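Local coordinates for CT398 (Chlamydia trachomatis, PDB 4ILO), which is of unknown function but joins a long coiled-coil hairpin to a C4-type zinc ribbon and may bind DNA or RNA, at residues R200-C205 / V224-C229; V193-E198 / R231-Q236. One frame throughout, in Å; residues are numbered along the deposited sequence.

How the contacts relate
Both contacts belong to the zinc-bearing head at one end of the long coiled-coil hairpin, and their centres lie about 7 Å apart. Contact 1 closes the Cys4 zinc site; contact 2 pairs the two central strands of the small mixed sheet, 194-198 and 232-234. The strands of contact 1, 201-202 and 224-225, flank that pair and form the sheet's outer edges. Two probable backbone hydrogen bonds join the contacts, from C226 N to R231 O (2.7 Å) and from L233 N to V224 O (2.8 Å). One ethanediol molecule, probably from the crystallisation liquor, also bonds to both, through V224 N and L233 O.

Contact 1 (R200-C205 / V224-C229); sequences RVCSGC and VFCEHC. With ZN (zinc ion), chain C; EDO (1,2-ethanediol), chain D.
C202 and C205 face C226 and C229 across a zinc ion, and each of the four SG atoms binds it at 2.3 Å. The two segments are C-x-x-C knuckles, the paired metal-binding turns of a zinc ribbon, and their side chains repeat the same geometry. The first cysteine of each knuckle holds SG anti to its backbone N (chi1 174° in C202, -179° in C226), whereas the second, C205 or C229, turns SG between N and the carbonyl carbon, with chi1 73° in both. The two conformers bring the sulfurs of one turn onto the metal from different directions. Across the contact C202 SG stands 3.6 Å from C226 SG, a separation set by the shared zinc and far too long for a disulfide. On the flank formed by the second cysteines, C205 CB meets C229 CB at 3.8 Å, and H228 adds its CB beside C205 SG. Backbone amides turn in to the sulfurs: C205 N donates to C202 SG at 3.5 Å, while C226 SG accepts from both H228 N and C229 N. No hydrogen bond crosses between the segments; coordination to the shared zinc joins them. Four thiolates would carry more negative charge than the ion balances, and the N-H donors probably temper the excess, as is usual in zinc knuckles.

Contact 2 (V193-E198 / R231-Q236); sequences VVVPIE and RILYWQ. With EDO (1,2-ethanediol), chain D.
Y234 and P196 meet where strands 194-198 and 232-234 run side by side as the parallel central pair of the zinc ribbon's small mixed sheet. Y234 buries more surface here than any other residue. With chi1 at 75°, its CG stands between backbone N and carbonyl carbon, carrying the ring against the neighbouring strand. P196 sets CB over one ring face in a CH-pi contact, 3.8 Å from the centroid and offset toward the rim; V194 O sits at the ring edge, in its plane. A flat ring and a compact pyrrolidine suit this close fit, and proline, lacking an N-H, falls where the strand's amide makes no bond to 232-234. Pairing comes instead from V195 N to I232 O (2.9 Å, nearly straight at 170°) and I197 N to Y234 O, with I232 N and Y234 N donating back to V193 O and V195 O. I197, next in buried area, sends CD1 to L233 CD1 (3.9 Å), the side chains crossing at about a right angle, while its CB approaches W235 CE3. The branched, aliphatic I197 and L233 suit this buried side, and L209 packs against both. L12 of helix 2-86 packs against V194 and Y234 on their sheet face, tying the sheet to the coiled coil. At the start of the pair, R231 stretches past V193 to a salt bridge with D191, its CB 3.3 Å from V193 O.

Contact 1 (R200-C205 / V224-C229)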
# COMPACT_ATOMS: atom_id res chain seq x y z
N ARG A 200 24.25 -14.99 37.21
CA ARG A 200 23.36 -15.93 37.89
C ARG A 200 21.87 -15.73 37.55
O ARG A 200 21.00 -16.22 38.29
CB ARG A 200 23.59 -15.89 39.41
CG ARG A 200 25.05 -16.17 39.85
CD ARG A 200 25.04 -16.69 41.30
NE ARG A 200 26.34 -16.63 41.99
CZ ARG A 200 27.32 -17.52 41.85
NH1 ARG A 200 27.17 -18.54 41.00
NH2 ARG A 200 28.46 -17.39 42.53
N VAL A 201 21.54 -15.04 36.44
CA VAL A 201 20.16 -14.98 35.94
C VAL A 201 20.09 -15.58 34.53
O VAL A 201 21.10 -15.78 33.85
CB VAL A 201 19.53 -13.56 35.97
CG1 VAL A 201 19.87 -12.84 37.26
CG2 VAL A 201 19.98 -12.72 34.78
N CYS A 202 18.86 -15.89 34.10
CA CYS A 202 18.60 -16.28 32.72
C CYS A 202 18.80 -15.06 31.85
O CYS A 202 18.20 -14.01 32.11
CB CYS A 202 17.16 -16.79 32.60
SG CYS A 202 16.61 -17.17 30.92
N SER A 203 19.65 -15.16 30.83
CA SER A 203 19.89 -13.99 29.99
C SER A 203 18.79 -13.80 28.96
O SER A 203 18.72 -12.75 28.33
CB SER A 203 21.27 -14.07 29.35
OG SER A 203 21.32 -15.04 28.34
N GLY A 204 17.91 -14.78 28.80
CA GLY A 204 16.72 -14.62 28.00
C GLY A 204 15.62 -13.79 28.65
O GLY A 204 15.04 -12.92 28.00
N CYS A 205 15.32 -14.03 29.93
CA CYS A 205 14.23 -13.34 30.61
C CYS A 205 14.68 -12.51 31.80
O CYS A 205 13.89 -11.71 32.31
CB CYS A 205 13.15 -14.36 31.06
SG CYS A 205 13.58 -15.44 32.50
N VAL A 224 18.80 -28.45 30.39
CA VAL A 224 18.17 -27.73 31.49
C VAL A 224 17.55 -26.45 30.95
O VAL A 224 18.21 -25.70 30.22
CB VAL A 224 19.19 -27.40 32.60
CG1 VAL A 224 18.50 -26.65 33.74
CG2 VAL A 224 19.88 -28.71 33.14
N PHE A 225 16.30 -26.18 31.36
CA PHE A 225 15.48 -25.09 30.86
C PHE A 225 15.21 -24.09 31.97
O PHE A 225 15.09 -24.47 33.14
CB PHE A 225 14.13 -25.65 30.40
CG PHE A 225 14.27 -26.79 29.48
CD1 PHE A 225 14.62 -26.58 28.16
CD2 PHE A 225 14.10 -28.10 29.94
CE1 PHE A 225 14.74 -27.65 27.29
CE2 PHE A 225 14.25 -29.20 29.09
CZ PHE A 225 14.57 -28.98 27.76
N CYS A 226 15.12 -22.81 31.59
CA CYS A 226 14.75 -21.77 32.53
C CYS A 226 13.37 -22.08 33.11
O CYS A 226 12.42 -22.37 32.37
CB CYS A 226 14.70 -20.40 31.82
SG CYS A 226 14.27 -19.03 32.94
N GLU A 227 13.27 -22.01 34.45
CA GLU A 227 12.03 -22.31 35.15
C GLU A 227 10.94 -21.27 34.89
O GLU A 227 9.77 -21.53 35.19
CB GLU A 227 12.30 -22.42 36.65
CG GLU A 227 13.13 -23.66 37.02
CD GLU A 227 13.09 -23.94 38.51
OE1 GLU A 227 12.21 -24.72 38.93
OE2 GLU A 227 13.92 -23.37 39.26
N HIS A 228 11.30 -20.12 34.30
CA HIS A 228 10.32 -19.06 34.03
C HIS A 228 10.00 -18.84 32.56
O HIS A 228 8.83 -18.67 32.22
CB HIS A 228 10.78 -17.76 34.70
CG HIS A 228 11.12 -17.98 36.15
ND1 HIS A 228 10.22 -17.76 37.17
CD2 HIS A 228 12.23 -18.51 36.73
CE1 HIS A 228 10.78 -18.09 38.32
NE2 HIS A 228 12.00 -18.54 38.08
N CYS A 229 10.99 -18.87 31.67
CA CYS A 229 10.70 -18.65 30.26
C CYS A 229 10.81 -19.91 29.42
O CYS A 229 10.42 -19.88 28.26
CB CYS A 229 11.60 -17.55 29.68
SG CYS A 229 13.37 -17.98 29.40
ZN ZN C . 14.36 -17.33 31.36
C1 EDO D . 22.84 -27.64 30.46
O1 EDO D . 24.25 -27.48 30.34
C2 EDO D . 22.27 -27.63 29.05
O2 EDO D . 20.88 -27.33 29.17

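Contact 2 (V193-E198 / R231-Q236)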
# COMPACT_ATOMS: atom_id res chain seq x y z
N VAL A 193 16.95 -18.52 21.96
CA VAL A 193 16.30 -19.43 22.89
C VAL A 193 17.27 -20.43 23.56
O VAL A 193 16.88 -21.14 24.51
CB VAL A 193 15.13 -20.14 22.19
CG1 VAL A 193 14.05 -19.08 21.77
CG2 VAL A 193 15.64 -20.88 20.96
N VAL A 194 18.50 -20.55 23.07
CA VAL A 194 19.58 -21.27 23.76
C VAL A 194 20.48 -20.18 24.31
O VAL A 194 21.20 -19.52 23.55
CB VAL A 194 20.35 -22.19 22.82
CG1 VAL A 194 21.39 -23.05 23.62
CG2 VAL A 194 19.40 -23.10 22.07
N VAL A 195 20.40 -19.94 25.62
CA VAL A 195 21.00 -18.71 26.17
C VAL A 195 21.85 -19.02 27.39
O VAL A 195 21.56 -19.98 28.13
CB VAL A 195 19.92 -17.68 26.55
CG1 VAL A 195 19.08 -17.27 25.31
CG2 VAL A 195 19.06 -18.19 27.74
N PRO A 196 22.91 -18.26 27.65
CA PRO A 196 23.77 -18.58 28.79
C PRO A 196 23.28 -17.93 30.08
O PRO A 196 22.47 -16.98 30.07
CB PRO A 196 25.14 -18.02 28.35
CG PRO A 196 24.77 -16.81 27.48
CD PRO A 196 23.45 -17.17 26.81
N ILE A 197 23.74 -18.50 31.20
CA ILE A 197 23.65 -17.88 32.52
C ILE A 197 24.57 -16.66 32.54
O ILE A 197 25.77 -16.78 32.32
CB ILE A 197 24.10 -18.85 33.62
CG1 ILE A 197 23.45 -20.24 33.51
CG2 ILE A 197 23.86 -18.23 35.00
CD1 ILE A 197 22.12 -20.29 34.10
N GLU A 198 24.01 -15.49 32.86
CA GLU A 198 24.79 -14.27 33.09
C GLU A 198 24.43 -13.71 34.47
O GLU A 198 23.24 -13.51 34.77
CB GLU A 198 24.51 -13.14 32.07
CG GLU A 198 24.40 -13.53 30.57
CD GLU A 198 25.75 -13.66 29.83
OE1 GLU A 198 25.85 -13.17 28.66
OE2 GLU A 198 26.70 -14.29 30.39
N ARG A 231 13.36 -21.30 28.03
CA ARG A 231 14.51 -21.37 27.16
C ARG A 231 15.54 -22.38 27.70
O ARG A 231 15.58 -22.67 28.89
CB ARG A 231 15.19 -20.01 27.08
CG ARG A 231 14.33 -18.94 26.36
CD ARG A 231 15.13 -17.67 26.21
NE ARG A 231 14.53 -16.74 25.24
CZ ARG A 231 13.51 -15.94 25.52
NH1 ARG A 231 12.95 -15.95 26.72
NH2 ARG A 231 13.04 -15.12 24.58
N ILE A 232 16.38 -22.88 26.79
CA ILE A 232 17.49 -23.78 27.16
C ILE A 232 18.64 -22.95 27.74
O ILE A 232 19.11 -22.01 27.10
CB ILE A 232 17.98 -24.55 25.92
CG1 ILE A 232 16.89 -25.50 25.43
CG2 ILE A 232 19.29 -25.30 26.23
CD1 ILE A 232 16.99 -25.86 23.97
N LEU A 233 19.11 -23.32 28.93
CA LEU A 233 20.20 -22.61 29.58
C LEU A 233 21.49 -23.43 29.48
O LEU A 233 21.49 -24.67 29.52
CB LEU A 233 19.91 -22.39 31.07
CG LEU A 233 18.84 -21.40 31.57
CD1 LEU A 233 18.56 -21.62 33.03
CD2 LEU A 233 19.29 -19.92 31.34
N TYR A 234 22.62 -22.71 29.40
CA TYR A 234 23.91 -23.37 29.33
C TYR A 234 24.93 -22.49 30.03
O TYR A 234 24.68 -21.31 30.32
CB TYR A 234 24.33 -23.67 27.89
CG TYR A 234 24.79 -22.44 27.12
CD1 TYR A 234 23.87 -21.68 26.39
CD2 TYR A 234 26.13 -22.05 27.10
CE1 TYR A 234 24.27 -20.54 25.65
CE2 TYR A 234 26.55 -20.91 26.35
CZ TYR A 234 25.60 -20.16 25.64
OH TYR A 234 25.98 -19.05 24.92
N TRP A 235 26.10 -23.07 30.30
CA TRP A 235 27.14 -22.46 31.10
C TRP A 235 28.32 -22.09 30.20
O TRP A 235 28.86 -22.97 29.50
CB TRP A 235 27.60 -23.46 32.16
CG TRP A 235 28.67 -22.95 33.05
CD1 TRP A 235 29.99 -23.35 33.06
CD2 TRP A 235 28.53 -21.96 34.06
NE1 TRP A 235 30.67 -22.65 34.03
CE2 TRP A 235 29.80 -21.79 34.66
CE3 TRP A 235 27.46 -21.19 34.52
CZ2 TRP A 235 30.03 -20.88 35.69
CZ3 TRP A 235 27.68 -20.28 35.55
CH2 TRP A 235 28.96 -20.13 36.12
N GLN A 236 28.73 -20.81 30.24
CA GLN A 236 29.82 -20.22 29.43
C GLN A 236 29.28 -19.64 28.12
O GLN A 236 29.87 -18.72 27.54
CB GLN A 236 30.97 -21.19 29.12
CG GLN A 236 31.98 -21.41 30.22
CD GLN A 236 33.29 -21.95 29.67
OE1 GLN A 236 33.42 -22.15 28.46
NE2 GLN A 236 34.28 -22.18 30.54
C1 EDO D . 22.84 -27.64 30.46
O1 EDO D . 24.25 -27.48 30.34
C2 EDO D . 22.27 -27.63 29.05
O2 EDO D . 20.88 -27.33 29.17